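Local coordinates for oligopeptide-binding protein appA (Bacillus subtilis, PDB 1XOC), which binds oligopeptides, tetra- and pentapeptides among them, for uptake by an ABC permease that can replace the OPP system in sporulation and genetic competence, at residues D261-Y266 and Y487-H492; L291-I296 and V307-E312. All blocks are in the same frame, centred on the assembly; numbering follows the deposited sequence. Where two conformers were deposited one is given.

Contact 1. Residues D261-Y266 and Y487-H492. With ZN (zinc ion), chain E.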
loop_
_atom_site.group_PDB
_atom_site.type_symbol
_atom_site.label_atom_id
_atom_site.label_comp_id
_atom_site.label_asym_id
_atom_site.label_seq_id
_atom_site.Cartn_x
_atom_site.Cartn_y
_atom_site.Cartn_z
ATOM N N ASP A 261 8.266 -12.741 -9.028
ATOM C CA ASP A 261 6.853 -12.949 -9.365
ATOM C C ASP A 261 6.105 -11.631 -9.378
ATOM O O ASP A 261 6.666 -10.570 -9.034
ATOM C CB ASP A 261 6.205 -13.925 -8.363
ATOM C CG ASP A 261 5.208 -14.877 -8.998
ATOM O OD1 ASP A 261 4.492 -14.486 -9.952
ATOM O OD2 ASP A 261 5.195 -16.055 -8.561
ATOM N N LEU A 262 4.865 -11.667 -9.846
ATOM C CA LEU A 262 4.006 -10.491 -9.890
ATOM C C LEU A 262 3.722 -9.964 -8.489
ATOM O O LEU A 262 3.498 -10.737 -7.577
ATOM C CB LEU A 262 2.692 -10.815 -10.600
ATOM C CG LEU A 262 1.770 -9.642 -10.981
ATOM C CD1 LEU A 262 2.383 -8.606 -11.913
ATOM C CD2 LEU A 262 0.538 -10.281 -11.598
ATOM N N ALA A 263 3.837 -8.638 -8.324
ATOM C CA ALA A 263 3.437 -7.944 -7.078
ATOM C C ALA A 263 1.942 -7.647 -7.034
ATOM O O ALA A 263 1.304 -7.479 -8.083
ATOM C CB ALA A 263 4.195 -6.644 -6.936
ATOM N N LEU A 264 1.360 -7.611 -5.828
ATOM C CA LEU A 264 -0.059 -7.237 -5.680
ATOM C C LEU A 264 -0.171 -5.704 -5.647
ATOM O O LEU A 264 -0.365 -5.099 -4.605
ATOM C CB LEU A 264 -0.675 -7.882 -4.422
ATOM C CG LEU A 264 -2.188 -7.796 -4.293
ATOM C CD1 LEU A 264 -2.850 -8.796 -5.211
ATOM C CD2 LEU A 264 -2.613 -8.091 -2.878
ATOM N N SER A 265 -0.037 -5.093 -6.812
ATOM C CA SER A 265 0.242 -3.662 -6.887
ATOM C C SER A 265 -0.057 -3.172 -8.287
ATOM O O SER A 265 -0.109 -3.959 -9.253
ATOM C CB SER A 265 1.705 -3.424 -6.576
ATOM O OG SER A 265 2.062 -2.082 -6.822
ATOM N N TYR A 266 -0.241 -1.851 -8.400
ATOM C CA TYR A 266 -0.079 -1.190 -9.697
ATOM C C TYR A 266 0.540 0.183 -9.444
ATOM O O TYR A 266 0.420 0.731 -8.343
ATOM C CB TYR A 266 -1.378 -1.114 -10.535
ATOM C CG TYR A 266 -2.508 -0.323 -9.906
ATOM C CD1 TYR A 266 -2.531 1.081 -9.937
ATOM C CD2 TYR A 266 -3.557 -0.968 -9.284
ATOM C CE1 TYR A 266 -3.572 1.787 -9.358
ATOM C CE2 TYR A 266 -4.604 -0.271 -8.700
ATOM C CZ TYR A 266 -4.595 1.123 -8.746
ATOM O OH TYR A 266 -5.635 1.819 -8.163
ATOM N N TYR A 487 1.415 0.446 -14.967
ATOM C CA TYR A 487 1.775 -0.957 -15.100
ATOM C C TYR A 487 1.559 -1.782 -13.835
ATOM O O TYR A 487 1.420 -1.251 -12.752
ATOM C CB TYR A 487 3.213 -1.129 -15.579
ATOM C CG TYR A 487 4.218 -0.419 -14.720
ATOM C CD1 TYR A 487 4.485 0.908 -14.925
ATOM C CD2 TYR A 487 4.897 -1.073 -13.708
ATOM C CE1 TYR A 487 5.370 1.575 -14.159
ATOM C CE2 TYR A 487 5.813 -0.394 -12.924
ATOM C CZ TYR A 487 6.036 0.934 -13.166
ATOM O OH TYR A 487 6.933 1.661 -12.424
ATOM N N TYR A 488 1.542 -3.097 -14.014
ATOM C CA TYR A 488 1.582 -4.050 -12.899
ATOM C C TYR A 488 3.014 -4.527 -12.700
ATOM O O TYR A 488 3.570 -5.191 -13.577
ATOM C CB TYR A 488 0.688 -5.255 -13.213
ATOM C CG TYR A 488 -0.733 -4.869 -13.528
ATOM C CD1 TYR A 488 -1.518 -4.212 -12.599
ATOM C CD2 TYR A 488 -1.315 -5.215 -14.743
ATOM C CE1 TYR A 488 -2.832 -3.843 -12.892
ATOM C CE2 TYR A 488 -2.630 -4.866 -15.044
ATOM C CZ TYR A 488 -3.381 -4.182 -14.115
ATOM O OH TYR A 488 -4.683 -3.829 -14.432
ATOM N N PRO A 489 3.648 -4.145 -11.587
ATOM C CA PRO A 489 5.054 -4.473 -11.440
ATOM C C PRO A 489 5.339 -5.868 -10.957
ATOM O O PRO A 489 4.490 -6.483 -10.293
ATOM C CB PRO A 489 5.490 -3.538 -10.340
ATOM C CG PRO A 489 4.309 -3.321 -9.535
ATOM C CD PRO A 489 3.164 -3.336 -10.457
ATOM N N ASN A 490 6.547 -6.350 -11.241
ATOM C CA ASN A 490 7.024 -7.618 -10.677
ATOM C C ASN A 490 8.042 -7.324 -9.574
ATOM O O ASN A 490 8.786 -6.354 -9.649
ATOM C CB ASN A 490 7.711 -8.440 -11.756
ATOM C CG ASN A 490 6.766 -8.804 -12.882
ATOM O OD1 ASN A 490 5.713 -9.387 -12.606
ATOM N ND2 ASN A 490 7.130 -8.521 -14.137
ATOM N N ASN A 491 8.057 -8.171 -8.564
ATOM C CA ASN A 491 9.092 -8.140 -7.551
ATOM C C ASN A 491 10.236 -9.076 -7.943
ATOM O O ASN A 491 10.002 -10.184 -8.468
ATOM C CB ASN A 491 8.553 -8.606 -6.224
ATOM C CG ASN A 491 7.613 -7.636 -5.587
ATOM O OD1 ASN A 491 7.805 -6.433 -5.666
ATOM N ND2 ASN A 491 6.584 -8.156 -4.931
ATOM N N HIS A 492 11.462 -8.655 -7.655
ATOM C CA HIS A 492 12.669 -9.445 -7.858
ATOM C C HIS A 492 13.440 -9.469 -6.552
ATOM O O HIS A 492 14.285 -8.592 -6.293
ATOM C CB HIS A 492 13.523 -8.832 -8.970
ATOM C CG HIS A 492 12.800 -8.721 -10.276
ATOM N ND1 HIS A 492 12.000 -7.651 -10.586
ATOM C CD2 HIS A 492 12.731 -9.560 -11.343
ATOM C CE1 HIS A 492 11.483 -7.805 -11.789
ATOM N NE2 HIS A 492 11.903 -8.955 -12.267
HETATM ZN ZN ZN E . 11.430 -9.828 -14.041
#
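P489 breaks an otherwise antiparallel pairing: where a further backbone N-H would lie, its ring carbons face S265, with CD 3.5 Å from S265 O. L264, between strands 256-262 and 265-271, is the centre of an inverse gamma turn. Within the two segments the bridges lie at the D261 end: D261 with N491 is a hydrogen-bonded pair and L262 with N490 a non-hydrogen-bonded one. N491 N meets D261 O at 2.8 Å, and D261 N returns the bond to N491 O. A third bond, A263 N to P489 O (3.0 Å), arrives in the carbonyl plane with a C=O...N angle of 149°; P489, which has no N-H to give, still accepts through its carbonyl. L262 CD1 lies 3.4 Å from that same carbonyl oxygen and also touches Y488 CB. N490 reaches L262 because its CG lies beside the backbone N (chi1 -62°), which brings OD1 to 3.4 Å from L262 CA. The Y488 ring takes S265 O at its edge, 3.6 Å from CD1, while Y266 CB approaches the ring obliquely. Farther along, A263 CB packs 3.5 Å from N491 ND2, whose hydrogen-bond partner is Y504 OH. A263, S265 and P489 all pack against an aromatic side chain of the bound peptide; with a glycine in place of P489, the lost ring would probably open a gap beside S265 and take away part of that peptide-facing surface. H492 NE2 binds zinc at 2.0 Å, and D304 supplies the other protein ligand. The chemistry thus divides: packing and a weak hydrogen bond at N491 OD1 serve the peptide, while N490, whose ND2 bonds the second carboxylate oxygen of D304, is likely to steady this zinc ligand as a second-shell residue.

Contact 2. Residues L291-I296 and V307-E312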
loop_
_atom_site.group_PDB
_atom_site.type_symbol
_atom_site.label_atom_id
_atom_site.label_comp_id
_atom_site.label_asym_id
_atom_site.label_seq_id
_atom_site.Cartn_x
_atom_site.Cartn_y
_atom_site.Cartn_z
ATOM N N LEU A 291 0.212 9.482 -23.733
ATOM C CA LEU A 291 1.329 8.750 -23.149
ATOM C C LEU A 291 1.497 7.366 -23.761
ATOM O O LEU A 291 0.572 6.547 -23.780
ATOM C CB LEU A 291 1.191 8.663 -21.639
ATOM C CG LEU A 291 1.184 10.000 -20.895
ATOM C CD1 LEU A 291 0.747 9.840 -19.447
ATOM C CD2 LEU A 291 2.557 10.698 -21.016
ATOM N N ASP A 292 2.705 7.114 -24.247
ATOM C CA ASP A 292 3.051 5.859 -24.881
ATOM C C ASP A 292 3.438 4.883 -23.779
ATOM O O ASP A 292 4.622 4.663 -23.498
ATOM C CB ASP A 292 4.198 6.065 -25.871
ATOM C CG ASP A 292 4.462 4.836 -26.732
ATOM O OD1 ASP A 292 5.194 4.980 -27.739
ATOM O OD2 ASP A 292 3.953 3.735 -26.386
ATOM N N ARG A 293 2.433 4.313 -23.133
ATOM C CA ARG A 293 2.674 3.465 -21.966
ATOM C C ARG A 293 3.446 2.174 -22.297
ATOM O O ARG A 293 4.225 1.680 -21.489
ATOM C CB ARG A 293 1.359 3.183 -21.230
ATOM C CG ARG A 293 0.829 4.401 -20.466
ATOM C CD ARG A 293 -0.479 4.128 -19.791
ATOM N NE ARG A 293 -1.505 4.005 -20.794
ATOM C CZ ARG A 293 -2.625 3.300 -20.671
ATOM N NH1 ARG A 293 -2.913 2.603 -19.574
ATOM N NH2 ARG A 293 -3.464 3.298 -21.689
ATOM N N GLU A 294 3.281 1.651 -23.507
ATOM C CA GLU A 294 4.065 0.477 -23.914
ATOM C C GLU A 294 5.549 0.834 -24.019
ATOM O O GLU A 294 6.422 0.073 -23.592
ATOM C CB GLU A 294 3.526 -0.093 -25.223
ATOM C CG GLU A 294 2.029 -0.375 -25.166
ATOM C CD GLU A 294 1.715 -1.812 -25.444
ATOM O OE1 GLU A 294 1.383 -2.129 -26.611
ATOM O OE2 GLU A 294 1.836 -2.624 -24.489
ATOM N N SER A 295 5.842 2.003 -24.584
ATOM C CA SER A 295 7.221 2.470 -24.662
ATOM C C SER A 295 7.807 2.720 -23.269
ATOM O O SER A 295 8.979 2.452 -23.026
ATOM C CB SER A 295 7.292 3.735 -25.516
ATOM O OG SER A 295 8.596 4.293 -25.498
ATOM N N ILE A 296 6.993 3.244 -22.356
ATOM C CA ILE A 296 7.430 3.430 -20.964
ATOM C C ILE A 296 7.907 2.104 -20.374
ATOM O O ILE A 296 9.007 2.018 -19.832
ATOM C CB ILE A 296 6.316 4.073 -20.087
ATOM C CG1 ILE A 296 6.249 5.572 -20.404
ATOM C CG2 ILE A 296 6.560 3.803 -18.587
ATOM C CD1 ILE A 296 5.061 6.282 -19.830
ATOM N N VAL A 307 1.493 -3.246 -19.102
ATOM C CA VAL A 307 0.688 -2.049 -18.981
ATOM C C VAL A 307 -0.624 -2.403 -18.278
ATOM O O VAL A 307 -1.222 -3.441 -18.567
ATOM C CB VAL A 307 0.409 -1.407 -20.374
ATOM C CG1 VAL A 307 -0.556 -0.236 -20.271
ATOM C CG2 VAL A 307 1.695 -0.932 -21.010
ATOM N N ALA A 308 -1.073 -1.506 -17.410
ATOM C CA ALA A 308 -2.286 -1.656 -16.602
ATOM C C ALA A 308 -3.437 -0.832 -17.194
ATOM O O ALA A 308 -3.257 0.334 -17.537
ATOM C CB ALA A 308 -2.041 -1.204 -15.195
ATOM N N TYR A 309 -4.621 -1.449 -17.310
ATOM C CA TYR A 309 -5.818 -0.745 -17.746
ATOM C C TYR A 309 -6.961 -0.780 -16.725
ATOM O O TYR A 309 -7.991 -0.126 -16.942
ATOM C CB TYR A 309 -6.325 -1.364 -19.037
ATOM C CG TYR A 309 -5.294 -1.401 -20.110
ATOM C CD1 TYR A 309 -5.007 -0.258 -20.845
ATOM C CD2 TYR A 309 -4.573 -2.549 -20.379
ATOM C CE1 TYR A 309 -4.049 -0.256 -21.842
ATOM C CE2 TYR A 309 -3.588 -2.556 -21.390
ATOM C CZ TYR A 309 -3.339 -1.393 -22.115
ATOM O OH TYR A 309 -2.379 -1.366 -23.112
ATOM N N ILE A 310 -6.774 -1.551 -15.647
ATOM C CA ILE A 310 -7.790 -1.809 -14.627
ATOM C C ILE A 310 -7.204 -1.535 -13.233
ATOM O O ILE A 310 -6.053 -1.893 -12.972
ATOM C CB ILE A 310 -8.253 -3.284 -14.772
ATOM C CG1 ILE A 310 -8.892 -3.463 -16.139
ATOM C CG2 ILE A 310 -9.203 -3.739 -13.678
ATOM C CD1 ILE A 310 -9.056 -4.879 -16.518
ATOM N N PRO A 311 -7.997 -0.916 -12.321
ATOM C CA PRO A 311 -7.526 -0.637 -10.956
ATOM C C PRO A 311 -7.546 -1.868 -10.042
ATOM O O PRO A 311 -8.050 -1.824 -8.911
ATOM C CB PRO A 311 -8.522 0.439 -10.480
ATOM C CG PRO A 311 -9.760 0.074 -11.146
ATOM C CD PRO A 311 -9.357 -0.385 -12.525
ATOM N N GLU A 312 -6.985 -2.967 -10.519
ATOM C CA GLU A 312 -6.930 -4.199 -9.725
ATOM C C GLU A 312 -5.800 -5.053 -10.265
ATOM O O GLU A 312 -5.434 -4.950 -11.426
ATOM C CB GLU A 312 -8.251 -4.956 -9.810
ATOM C CG GLU A 312 -8.338 -6.206 -8.883
ATOM C CD GLU A 312 -7.950 -5.912 -7.419
ATOM O OE1 GLU A 312 -6.791 -6.199 -7.033
ATOM O OE2 GLU A 312 -8.816 -5.394 -6.669
#
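The nearest CA atoms are those of E294 and V307, 6.5 Å apart, between the first turn of helix 293-300 and a segment that has no helix and leaves strand 306-307. D292 caps the helix: its OD2 accepts from S295 N at 3.1 Å, the N-H coming in well out of the plane of the carboxylate. Side chains rather than backbone bonds join the segments. V307 spreads its two methyls over R293, CG2 resting 3.7 Å from R293 O and CG1 lying over one face of the guanidinium, 3.8 Å from NH1. The arginine chain bends at chi3 (-70°), which turns the guanidinium toward A308 and Y309. NH1 comes within 3.1 Å of A308 O near the guanidinium plane, but the angle is too poor for a hydrogen bond; NH1 bonds instead to F485 O. Beside it, NH2 lies 3.6 Å from Y309 CE1, with the guanidinium and ring planes 81° apart, which excludes a parallel stack. The Y309 ring has a cation-pi partner in K327. Around the contact, A308 is backbone-bonded to L486 on strand 483-496, L291 and I296 pack on helix 371-385, and I310 and P311 lean on helix 463-480.

The centres of contacts 1 and 2 lie 13 Å apart, on the same side of the chain's centre. Along the chain the order is 261-266, 291-296, 307-312, 487-492, so the short-range contact 2 falls between the two halves of the long-range contact 1. Strand 483-496 unites them: in one mixed sheet it pairs antiparallel with 256-262, 265-271 and 306-307. They also touch directly, through a probable hydrogen bond of 2.8 Å from Y488 OH to I310 O and through Y266 CE2 packed on P311. Contact 1 packs against the bound peptide, while contact 2 joins the same sheet to helix 293-300.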